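PDB 2O3G: putative protein from Neisseria meningitidis, which is of unknown function but forms the transporter-associated domain of a CBS-domain membrane protein and may bind flavin adenine dinucleotide. Local coordinates for residues A[25-30]-A[34-39]; A[47-52]-A[81-86]; A[43-48]-A[66-71]. One frame throughout, in Å; residues are numbered along the deposited sequence.

Contact 1 of 3, residues A[25-30]-A[34-39]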
loop_
_atom_site.group_PDB
_atom_site.type_symbol
_atom_site.label_atom_id
_atom_site.label_comp_id
_atom_site.label_asym_id
_atom_site.label_seq_id
_atom_site.Cartn_x
_atom_site.Cartn_y
_atom_site.Cartn_z
ATOM N N LEU A 25 -7.697 -1.432 1.602
ATOM C CA LEU A 25 -8.269 -0.164 1.090
ATOM C C LEU A 25 -8.013 -0.190 -0.432
ATOM O O LEU A 25 -6.946 -0.684 -0.940
ATOM C CB LEU A 25 -7.510 1.009 1.683
ATOM C CG LEU A 25 -8.395 2.168 2.059
ATOM C CD1 LEU A 25 -7.588 3.369 1.720
ATOM C CD2 LEU A 25 -9.838 2.264 1.520
ATOM N N GLU A 26 -8.998 0.306 -1.137
ATOM C CA GLU A 26 -8.908 0.435 -2.585
ATOM C C GLU A 26 -8.125 1.672 -2.962
ATOM O O GLU A 26 -8.464 2.784 -2.552
ATOM C CB GLU A 26 -10.331 0.531 -3.177
ATOM C CG GLU A 26 -11.019 -0.843 -3.136
ATOM C CD GLU A 26 -12.405 -0.893 -3.683
ATOM O OE1 GLU A 26 -13.087 0.147 -3.826
ATOM O OE2 GLU A 26 -12.856 -2.036 -3.967
ATOM N N TYR A 27 -7.105 1.453 -3.758
ATOM C CA TYR A 27 -6.393 2.529 -4.411
ATOM C C TYR A 27 -7.273 3.610 -4.896
ATOM O O TYR A 27 -6.989 4.791 -4.714
ATOM C CB TYR A 27 -5.633 2.043 -5.561
ATOM C CG TYR A 27 -4.665 3.052 -6.073
ATOM C CD1 TYR A 27 -3.353 3.028 -5.685
ATOM C CD2 TYR A 27 -5.057 3.992 -6.964
ATOM C CE1 TYR A 27 -2.433 3.961 -6.143
ATOM C CE2 TYR A 27 -4.153 4.934 -7.472
ATOM C CZ TYR A 27 -2.833 4.898 -7.040
ATOM O OH TYR A 27 -1.943 5.818 -7.554
ATOM N N VAL A 28 -8.418 3.233 -5.382
ATOM C CA VAL A 28 -9.300 4.225 -5.921
ATOM C C VAL A 28 -9.840 5.074 -4.833
ATOM O O VAL A 28 -10.367 6.148 -5.053
ATOM C CB VAL A 28 -10.364 3.477 -6.755
ATOM C CG1 VAL A 28 -11.732 4.130 -6.717
ATOM C CG2 VAL A 28 -9.845 3.444 -8.142
ATOM N N GLU A 29 -9.765 4.570 -3.619
ATOM C CA GLU A 29 -10.354 5.295 -2.484
ATOM C C GLU A 29 -9.296 6.153 -1.732
ATOM O O GLU A 29 -9.567 7.288 -1.427
ATOM C CB GLU A 29 -11.076 4.314 -1.555
ATOM C CG GLU A 29 -12.582 3.934 -2.013
ATOM C CD GLU A 29 -13.607 5.129 -2.107
ATOM O OE1 GLU A 29 -13.555 6.040 -1.211
ATOM O OE2 GLU A 29 -14.470 5.149 -3.077
ATOM N N LEU A 30 -8.122 5.576 -1.459
ATOM C CA LEU A 30 -6.965 6.241 -0.910
ATOM C C LEU A 30 -6.452 7.366 -1.831
ATOM O O LEU A 30 -6.319 8.509 -1.392
ATOM C CB LEU A 30 -5.843 5.238 -0.809
ATOM C CG LEU A 30 -4.840 5.380 0.343
ATOM C CD1 LEU A 30 -3.485 5.033 -0.148
ATOM C CD2 LEU A 30 -4.897 6.780 1.039
ATOM N N LEU A 34 -4.701 11.135 -1.177
ATOM C CA LEU A 34 -3.337 11.558 -1.050
ATOM C C LEU A 34 -2.811 12.224 -2.376
ATOM O O LEU A 34 -1.610 12.216 -2.688
ATOM C CB LEU A 34 -2.535 10.337 -0.706
ATOM C CG LEU A 34 -2.392 10.109 0.792
ATOM C CD1 LEU A 34 -3.701 10.533 1.505
ATOM C CD2 LEU A 34 -1.840 8.707 1.115
ATOM N N ASN A 35 -3.695 12.732 -3.217
ATOM C CA ASN A 35 -3.323 12.915 -4.635
ATOM C C ASN A 35 -2.390 11.934 -5.232
ATOM O O ASN A 35 -1.460 12.350 -5.902
ATOM C CB ASN A 35 -2.742 14.297 -4.830
ATOM C CG ASN A 35 -3.803 15.308 -4.644
ATOM O OD1 ASN A 35 -4.978 14.946 -4.782
ATOM N ND2 ASN A 35 -3.462 16.547 -4.265
ATOM N N LEU A 36 -2.554 10.654 -4.990
ATOM C CA LEU A 36 -1.705 9.700 -5.726
ATOM C C LEU A 36 -2.017 9.694 -7.203
ATOM O O LEU A 36 -3.112 10.031 -7.635
ATOM C CB LEU A 36 -1.887 8.292 -5.229
ATOM C CG LEU A 36 -1.406 8.175 -3.813
ATOM C CD1 LEU A 36 -1.813 6.871 -3.168
ATOM C CD2 LEU A 36 0.062 8.277 -3.942
ATOM N N PRO A 37 -1.068 9.251 -8.009
ATOM C CA PRO A 37 -1.409 9.442 -9.382
ATOM C C PRO A 37 -2.472 8.352 -9.958
ATOM O O PRO A 37 -2.475 7.181 -9.608
ATOM C CB PRO A 37 -0.052 9.303 -10.032
ATOM C CG PRO A 37 0.563 8.206 -9.325
ATOM C CD PRO A 37 0.182 8.501 -7.865
ATOM N N GLN A 38 -3.391 8.805 -10.774
ATOM C CA GLN A 38 -4.314 7.978 -11.495
ATOM C C GLN A 38 -3.697 6.740 -12.109
ATOM O O GLN A 38 -2.638 6.793 -12.700
ATOM C CB GLN A 38 -4.850 8.855 -12.593
ATOM C CG GLN A 38 -5.599 8.164 -13.709
ATOM C CD GLN A 38 -7.009 7.773 -13.307
ATOM O OE1 GLN A 38 -7.802 8.551 -12.682
ATOM N NE2 GLN A 38 -7.314 6.524 -13.580
ATOM N N GLN A 39 -4.360 5.609 -11.972
ATOM C CA GLN A 39 -3.881 4.431 -12.704
ATOM C C GLN A 39 -4.461 4.269 -14.140
ATOM O O GLN A 39 -5.512 4.859 -14.514
ATOM C CB GLN A 39 -4.006 3.139 -11.875
ATOM C CG GLN A 39 -5.086 3.212 -10.844
ATOM C CD GLN A 39 -5.491 1.854 -10.279
ATOM O OE1 GLN A 39 -6.697 1.579 -10.175
ATOM N NE2 GLN A 39 -4.503 1.004 -9.900
#
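The short helix 27-30 of this transporter-associated domain packs against the loop that follows it, and Tyr27 and Leu30 carry most of the contact. Tyr27 CG lies anti to the backbone N (chi1 -168°), which sends the ring out from the helix toward residues 36-39. Its hydroxyl donates to the backbone carbonyl of Pro37, with OH 2.5 Å from O. That oxygen sits at the ring edge, near the ring plane, and the donor is tilted 21° from the carbonyl plane. The same OH lies 3.4 Å from Leu36 CB. The extended chain of Gln39 runs past the ring in the opposite direction. Its amide lies 20° from the ring plane, with NE2 over one face toward the rim, and its CG is 3.9 Å from Tyr27 CE2. At the other end of the contact, Leu34 N donates to Leu30 O over 3.1 Å. The side chains also meet there, with Leu30 CD2 3.6 Å from Leu34 CD2. Leu30 CD1 reaches the other way, to Leu36 CD1 at 3.9 Å. The leucine methyls pack apart from the hydroxyl. Two hydrogen bonds onto backbone carbonyls, with these apolar contacts, hold the loop against the helix.

Contact 2 of 3, residues A[47-52]-A[81-86]. With EDO (1,2-ethanediol), chain B.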
loop_
_atom_site.group_PDB
_atom_site.type_symbol
_atom_site.label_atom_id
_atom_site.label_comp_id
_atom_site.label_asym_id
_atom_site.label_seq_id
_atom_site.Cartn_x
_atom_site.Cartn_y
_atom_site.Cartn_z
ATOM N N THR A 47 -5.637 -2.284 -4.473
ATOM C CA THR A 47 -5.607 -2.019 -3.035
ATOM C C THR A 47 -4.205 -1.691 -2.525
ATOM O O THR A 47 -3.128 -2.075 -3.180
ATOM C CB THR A 47 -6.107 -3.287 -2.194
ATOM O OG1 THR A 47 -5.148 -4.374 -2.295
ATOM C CG2 THR A 47 -7.480 -3.717 -2.643
ATOM N N VAL A 48 -4.200 -1.049 -1.337
ATOM C CA VAL A 48 -2.931 -0.709 -0.702
ATOM C C VAL A 48 -2.089 -1.953 -0.618
ATOM O O VAL A 48 -0.910 -2.000 -1.037
ATOM C CB VAL A 48 -3.157 -0.021 0.661
ATOM C CG1 VAL A 48 -1.855 0.425 1.259
ATOM C CG2 VAL A 48 -4.114 1.115 0.486
ATOM N N ALA A 49 -2.692 -3.017 -0.140
ATOM C CA ALA A 49 -1.896 -4.230 0.047
ATOM C C ALA A 49 -1.397 -4.641 -1.269
ATOM O O ALA A 49 -0.232 -5.007 -1.356
ATOM C CB ALA A 49 -2.753 -5.394 0.641
ATOM N N GLY A 50 -2.287 -4.596 -2.294
ATOM C CA GLY A 50 -1.933 -5.034 -3.648
ATOM C C GLY A 50 -0.764 -4.212 -4.173
ATOM O O GLY A 50 0.199 -4.771 -4.762
ATOM N N LEU A 51 -0.811 -2.888 -3.933
ATOM C CA LEU A 51 0.300 -2.011 -4.293
ATOM C C LEU A 51 1.554 -2.555 -3.748
ATOM O O LEU A 51 2.548 -2.674 -4.478
ATOM C CB LEU A 51 0.054 -0.548 -3.857
ATOM C CG LEU A 51 1.068 0.513 -3.425
ATOM C CD1 LEU A 51 2.503 0.246 -3.718
ATOM C CD2 LEU A 51 0.615 1.821 -4.022
ATOM N N ILE A 52 1.559 -2.888 -2.465
ATOM C CA ILE A 52 2.844 -3.360 -1.882
ATOM C C ILE A 52 3.345 -4.603 -2.559
ATOM O O ILE A 52 4.518 -4.673 -2.887
ATOM C CB ILE A 52 2.783 -3.659 -0.371
ATOM C CG1 ILE A 52 2.231 -2.453 0.387
ATOM C CG2 ILE A 52 4.137 -4.215 0.111
ATOM C CD1 ILE A 52 2.439 -2.511 1.864
ATOM N N GLN A 81 -2.255 -14.400 6.146
ATOM C CA GLN A 81 -1.462 -14.179 4.957
ATOM C C GLN A 81 -1.972 -12.894 4.319
ATOM O O GLN A 81 -1.487 -12.511 3.296
ATOM C CB GLN A 81 -1.505 -15.411 4.043
ATOM C CG GLN A 81 -0.358 -15.512 3.084
ATOM C CD GLN A 81 0.886 -16.098 3.649
ATOM O OE1 GLN A 81 2.006 -15.705 3.260
ATOM N NE2 GLN A 81 0.729 -17.060 4.568
ATOM N N ARG A 82 -2.930 -12.240 4.964
ATOM C CA ARG A 82 -3.500 -11.017 4.501
ATOM C C ARG A 82 -2.665 -9.908 5.118
ATOM O O ARG A 82 -2.229 -10.032 6.272
ATOM C CB ARG A 82 -4.946 -10.879 4.998
ATOM C CG ARG A 82 -5.689 -9.662 4.441
ATOM C CD ARG A 82 -7.173 -9.590 4.837
ATOM N NE ARG A 82 -7.358 -9.814 6.284
ATOM C CZ ARG A 82 -7.782 -10.960 6.864
ATOM N NH1 ARG A 82 -7.919 -11.023 8.196
ATOM N NH2 ARG A 82 -8.098 -12.049 6.138
ATOM N N ILE A 83 -2.453 -8.828 4.350
ATOM C CA ILE A 83 -1.827 -7.608 4.851
ATOM C C ILE A 83 -2.946 -6.868 5.495
ATOM O O ILE A 83 -3.870 -6.382 4.854
ATOM C CB ILE A 83 -1.272 -6.776 3.721
ATOM C CG1 ILE A 83 -0.089 -7.479 3.073
ATOM C CG2 ILE A 83 -0.694 -5.536 4.236
ATOM C CD1 ILE A 83 0.077 -7.093 1.599
ATOM N N GLU A 84 -2.876 -6.782 6.810
ATOM C CA GLU A 84 -3.987 -6.238 7.557
ATOM C C GLU A 84 -3.952 -4.687 7.657
ATOM O O GLU A 84 -4.994 -3.998 7.421
ATOM C CB GLU A 84 -4.035 -6.945 8.943
ATOM C CG GLU A 84 -5.276 -6.589 9.817
ATOM C CD GLU A 84 -6.505 -7.399 9.430
ATOM O OE1 GLU A 84 -7.264 -7.877 10.346
ATOM O OE2 GLU A 84 -6.694 -7.591 8.201
ATOM N N ARG A 85 -2.761 -4.163 8.026
ATOM C CA ARG A 85 -2.517 -2.700 8.254
ATOM C C ARG A 85 -1.256 -2.247 7.606
ATOM O O ARG A 85 -0.168 -2.894 7.771
ATOM C CB ARG A 85 -2.305 -2.370 9.742
ATOM C CG ARG A 85 -3.514 -2.334 10.511
ATOM C CD ARG A 85 -3.861 -0.982 11.017
ATOM N NE ARG A 85 -5.299 -0.934 10.814
ATOM C CZ ARG A 85 -6.017 0.170 10.685
ATOM N NH1 ARG A 85 -7.324 0.046 10.476
ATOM N NH2 ARG A 85 -5.447 1.373 10.777
ATOM N N VAL A 86 -1.376 -1.111 6.926
ATOM C CA VAL A 86 -0.161 -0.499 6.416
ATOM C C VAL A 86 0.011 0.946 6.889
ATOM O O VAL A 86 -0.981 1.691 7.132
ATOM C CB VAL A 86 0.061 -0.793 4.883
ATOM C CG1 VAL A 86 -1.167 -1.334 4.282
ATOM C CG2 VAL A 86 0.514 0.431 4.131
HETATM C C1 EDO B . -5.537 -15.970 3.783
HETATM O O1 EDO B . -4.339 -15.920 4.571
HETATM C C2 EDO B . -5.856 -14.486 3.412
HETATM O O2 EDO B . -7.126 -13.986 3.960
#
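Val48, Ala49 and Ile52 at the start of helix 48-56 pack against Ile83 and Val86 of strand 82-90. The helix crosses the strand at 116°, with the axes of the two short segments 9.1 Å apart at their closest.

The contact itself is apolar. Ala49 CB sits against Ile83, 3.4 Å from CD1 and also close to CB of the same side chain. Ile83 CG1 is anti to the carbonyl carbon (chi1 -68°), and its CD1 ends beside the helix backbone near Ala49 O. Val48 turns CG1 to both methyls of Val86, with CG1 to CG1 at 3.6 Å. Ile52 and Val86 reach toward each other tip to tip, with CD1 to CG2 at 4.2 Å.

The side-chain hydrogen bonds between residues of this contact lie within each segment. Thr47 is the N-cap, and its OG1 accepts from Gly50 N at 2.9 Å. On the strand, Arg82 NE and Glu84 OE2 form a salt bridge of 3.0 Å. The bond is nearly straight at 176° and lies in the guanidinium plane. NE meets the syn side of OE2 but is tilted out of the carboxylate plane. Glu84 and Arg85 both face Glu77 of the adjacent strand, a classic beta bulge.

A 1,2-ethanediol, probably from the crystallisation liquor, takes a weak hydrogen bond from Gln81 N.

All five touching residues are buried. Aliphatic side chains carry this helix-strand contact, while the charged pair lies on residues that take no part in the packing, and the cap satisfies an amide of the first helical turn.

Contact 3 of 3, residues A[43-48]-A[66-71]; sequences ADFHTV and ADFHGW. With EDO (1,2-ethanediol), chain C.
Phe45 and Phe68 come from opposite directions and meet as an offset edge-to-face pair. Phe45 presents its edge to the face of Phe68. The ring planes stand at 74° and the centroids are 5.9 Å apart. The touch is narrow: Phe45 CZ lies 3.9 Å from Phe68 CE1 and about as far from CZ of the same ring. Phe45 CG sits between the backbone N and the carbonyl carbon (chi1 55°), which turns the ring from the loop toward strand 65-68. Phe68 CG is anti to its backbone N, and the side chain extends from the end of that strand to meet it.

His69 follows Phe68 directly. Its ND1 lies over the centre of one face of the Phe68 ring, 3.9 Å above the plane. The backbone here makes a type I' beta turn from Phe68 to Trp71, closed in both directions: Phe68 N donates to Trp71 O and Trp71 N to Phe68 O. A 1,2-ethanediol, probably from the crystallisation liquor, accepts from His69 N through O1 at 2.6 Å.

Both phenylalanines also touch Leu51 of helix 48-56, and Phe68 reaches Tyr27 of helix 27-30. The aromatic pair therefore links the loop before helix 48-56 to the hairpin joining strands 65-68 and 71-79.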
loop_
_atom_site.group_PDB
_atom_site.type_symbol
_atom_site.label_atom_id
_atom_site.label_comp_id
_atom_site.label_asym_id
_atom_site.label_seq_id
_atom_site.Cartn_x
_atom_site.Cartn_y
_atom_site.Cartn_z
ATOM N N ALA A 43 -4.325 -1.916 -15.018
ATOM C CA ALA A 43 -4.110 -1.874 -13.555
ATOM C C ALA A 43 -3.482 -3.113 -12.927
ATOM O O ALA A 43 -4.106 -4.172 -12.889
ATOM C CB ALA A 43 -5.496 -1.625 -12.905
ATOM N N ASP A 44 -2.296 -3.042 -12.378
ATOM C CA ASP A 44 -1.896 -4.239 -11.635
ATOM C C ASP A 44 -2.304 -4.505 -10.172
ATOM O O ASP A 44 -1.797 -5.493 -9.589
ATOM C CB ASP A 44 -0.432 -4.313 -11.640
ATOM C CG ASP A 44 0.086 -4.335 -12.994
ATOM O OD1 ASP A 44 -0.289 -5.328 -13.683
ATOM O OD2 ASP A 44 0.822 -3.371 -13.351
ATOM N N PHE A 45 -3.139 -3.662 -9.553
ATOM C CA PHE A 45 -3.518 -3.864 -8.163
ATOM C C PHE A 45 -4.757 -3.050 -7.880
ATOM O O PHE A 45 -5.096 -2.215 -8.651
ATOM C CB PHE A 45 -2.352 -3.573 -7.203
ATOM C CG PHE A 45 -1.728 -2.172 -7.345
ATOM C CD1 PHE A 45 -2.385 -1.037 -6.823
ATOM C CD2 PHE A 45 -0.493 -2.005 -7.984
ATOM C CE1 PHE A 45 -1.850 0.211 -6.945
ATOM C CE2 PHE A 45 0.043 -0.740 -8.116
ATOM C CZ PHE A 45 -0.652 0.393 -7.608
ATOM N N HIS A 46 -5.508 -3.317 -6.842
ATOM C CA HIS A 46 -6.625 -2.416 -6.645
ATOM C C HIS A 46 -6.622 -1.852 -5.272
ATOM O O HIS A 46 -7.518 -1.061 -4.952
ATOM C CB HIS A 46 -7.954 -3.107 -6.876
ATOM C CG HIS A 46 -8.035 -3.730 -8.214
ATOM N ND1 HIS A 46 -7.416 -4.932 -8.507
ATOM C CD2 HIS A 46 -8.575 -3.279 -9.373
ATOM C CE1 HIS A 46 -7.606 -5.210 -9.784
ATOM N NE2 HIS A 46 -8.300 -4.221 -10.332
ATOM N N THR A 47 -5.637 -2.284 -4.473
ATOM C CA THR A 47 -5.607 -2.019 -3.035
ATOM C C THR A 47 -4.205 -1.691 -2.525
ATOM O O THR A 47 -3.128 -2.075 -3.180
ATOM C CB THR A 47 -6.107 -3.287 -2.194
ATOM O OG1 THR A 47 -5.148 -4.374 -2.295
ATOM C CG2 THR A 47 -7.480 -3.717 -2.643
ATOM N N VAL A 48 -4.200 -1.049 -1.337
ATOM C CA VAL A 48 -2.931 -0.709 -0.702
ATOM C C VAL A 48 -2.089 -1.953 -0.618
ATOM O O VAL A 48 -0.910 -2.000 -1.037
ATOM C CB VAL A 48 -3.157 -0.021 0.661
ATOM C CG1 VAL A 48 -1.855 0.425 1.259
ATOM C CG2 VAL A 48 -4.114 1.115 0.486
ATOM N N ALA A 66 7.045 -0.628 0.597
ATOM C CA ALA A 66 7.271 -0.377 -0.798
ATOM C C ALA A 66 7.232 1.055 -0.934
ATOM O O ALA A 66 6.303 1.677 -0.369
ATOM C CB ALA A 66 6.124 -0.985 -1.639
ATOM N N ASP A 67 8.131 1.605 -1.730
ATOM C CA ASP A 67 8.055 3.074 -2.045
ATOM C C ASP A 67 7.370 3.345 -3.363
ATOM O O ASP A 67 7.733 2.717 -4.349
ATOM C CB ASP A 67 9.466 3.710 -2.097
ATOM C CG ASP A 67 10.199 3.684 -0.697
ATOM O OD1 ASP A 67 11.380 4.109 -0.615
ATOM O OD2 ASP A 67 9.585 3.307 0.337
ATOM N N PHE A 68 6.450 4.319 -3.400
ATOM C CA PHE A 68 5.662 4.571 -4.558
ATOM C C PHE A 68 5.293 6.067 -4.724
ATOM O O PHE A 68 4.622 6.610 -3.882
ATOM C CB PHE A 68 4.388 3.718 -4.330
ATOM C CG PHE A 68 3.325 3.784 -5.433
ATOM C CD1 PHE A 68 3.360 2.888 -6.503
ATOM C CD2 PHE A 68 2.275 4.678 -5.331
ATOM C CE1 PHE A 68 2.363 2.937 -7.570
ATOM C CE2 PHE A 68 1.227 4.714 -6.335
ATOM C CZ PHE A 68 1.293 3.829 -7.447
ATOM N N HIS A 69 5.666 6.712 -5.827
ATOM C CA HIS A 69 5.316 8.080 -6.056
ATOM C C HIS A 69 5.427 8.997 -4.859
ATOM O O HIS A 69 4.513 9.803 -4.612
ATOM C CB HIS A 69 3.919 8.231 -6.610
ATOM C CG HIS A 69 3.838 7.961 -8.071
ATOM N ND1 HIS A 69 3.948 6.674 -8.598
ATOM C CD2 HIS A 69 3.719 8.800 -9.125
ATOM C CE1 HIS A 69 3.859 6.719 -9.912
ATOM N NE2 HIS A 69 3.699 7.994 -10.255
ATOM N N GLY A 70 6.559 8.923 -4.150
ATOM C CA GLY A 70 6.816 9.874 -3.091
ATOM C C GLY A 70 6.308 9.452 -1.713
ATOM O O GLY A 70 6.373 10.237 -0.791
ATOM N N TRP A 71 5.752 8.251 -1.596
ATOM C CA TRP A 71 5.278 7.752 -0.336
ATOM C C TRP A 71 5.852 6.358 -0.083
ATOM O O TRP A 71 6.321 5.701 -1.018
ATOM C CB TRP A 71 3.811 7.648 -0.362
ATOM C CG TRP A 71 3.099 8.855 -0.676
ATOM C CD1 TRP A 71 2.886 9.348 -1.871
ATOM C CD2 TRP A 71 2.361 9.683 0.243
ATOM N NE1 TRP A 71 2.085 10.501 -1.798
ATOM C CE2 TRP A 71 1.772 10.717 -0.501
ATOM C CE3 TRP A 71 2.237 9.706 1.632
ATOM C CZ2 TRP A 71 1.022 11.715 0.069
ATOM C CZ3 TRP A 71 1.448 10.702 2.214
ATOM C CH2 TRP A 71 0.854 11.696 1.433
HETATM C C1 EDO C . 8.193 4.996 -8.463
HETATM O O1 EDO C . 7.511 5.622 -7.365
HETATM C C2 EDO C . 7.103 4.402 -9.357
HETATM O O2 EDO C . 7.099 3.003 -9.094
#

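Contact 2 is the buried one, joining helix 48-56 to strand 82-90 of the antiparallel sheet with aliphatic groups. Contact 1 is partly buried and mixes two hydrogen bonds onto backbone carbonyls, one from a tyrosine hydroxyl, with leucine packing; it holds a short helix to its own loop. Contact 3 is a small surface contact, made by two aromatic rings. Contacts 2 and 3 share Thr47 and Val48 and reach the same sheet, through strands 82-90 and 65-68. Contact 1 joins them through the backbone: Leu25 O meets Val48 N at 2.8 Å, and Tyr27 N lies equally close to His46 O, both probable hydrogen bonds. Leu51 of helix 48-56 also packs on Tyr27, and so sits between the contacts.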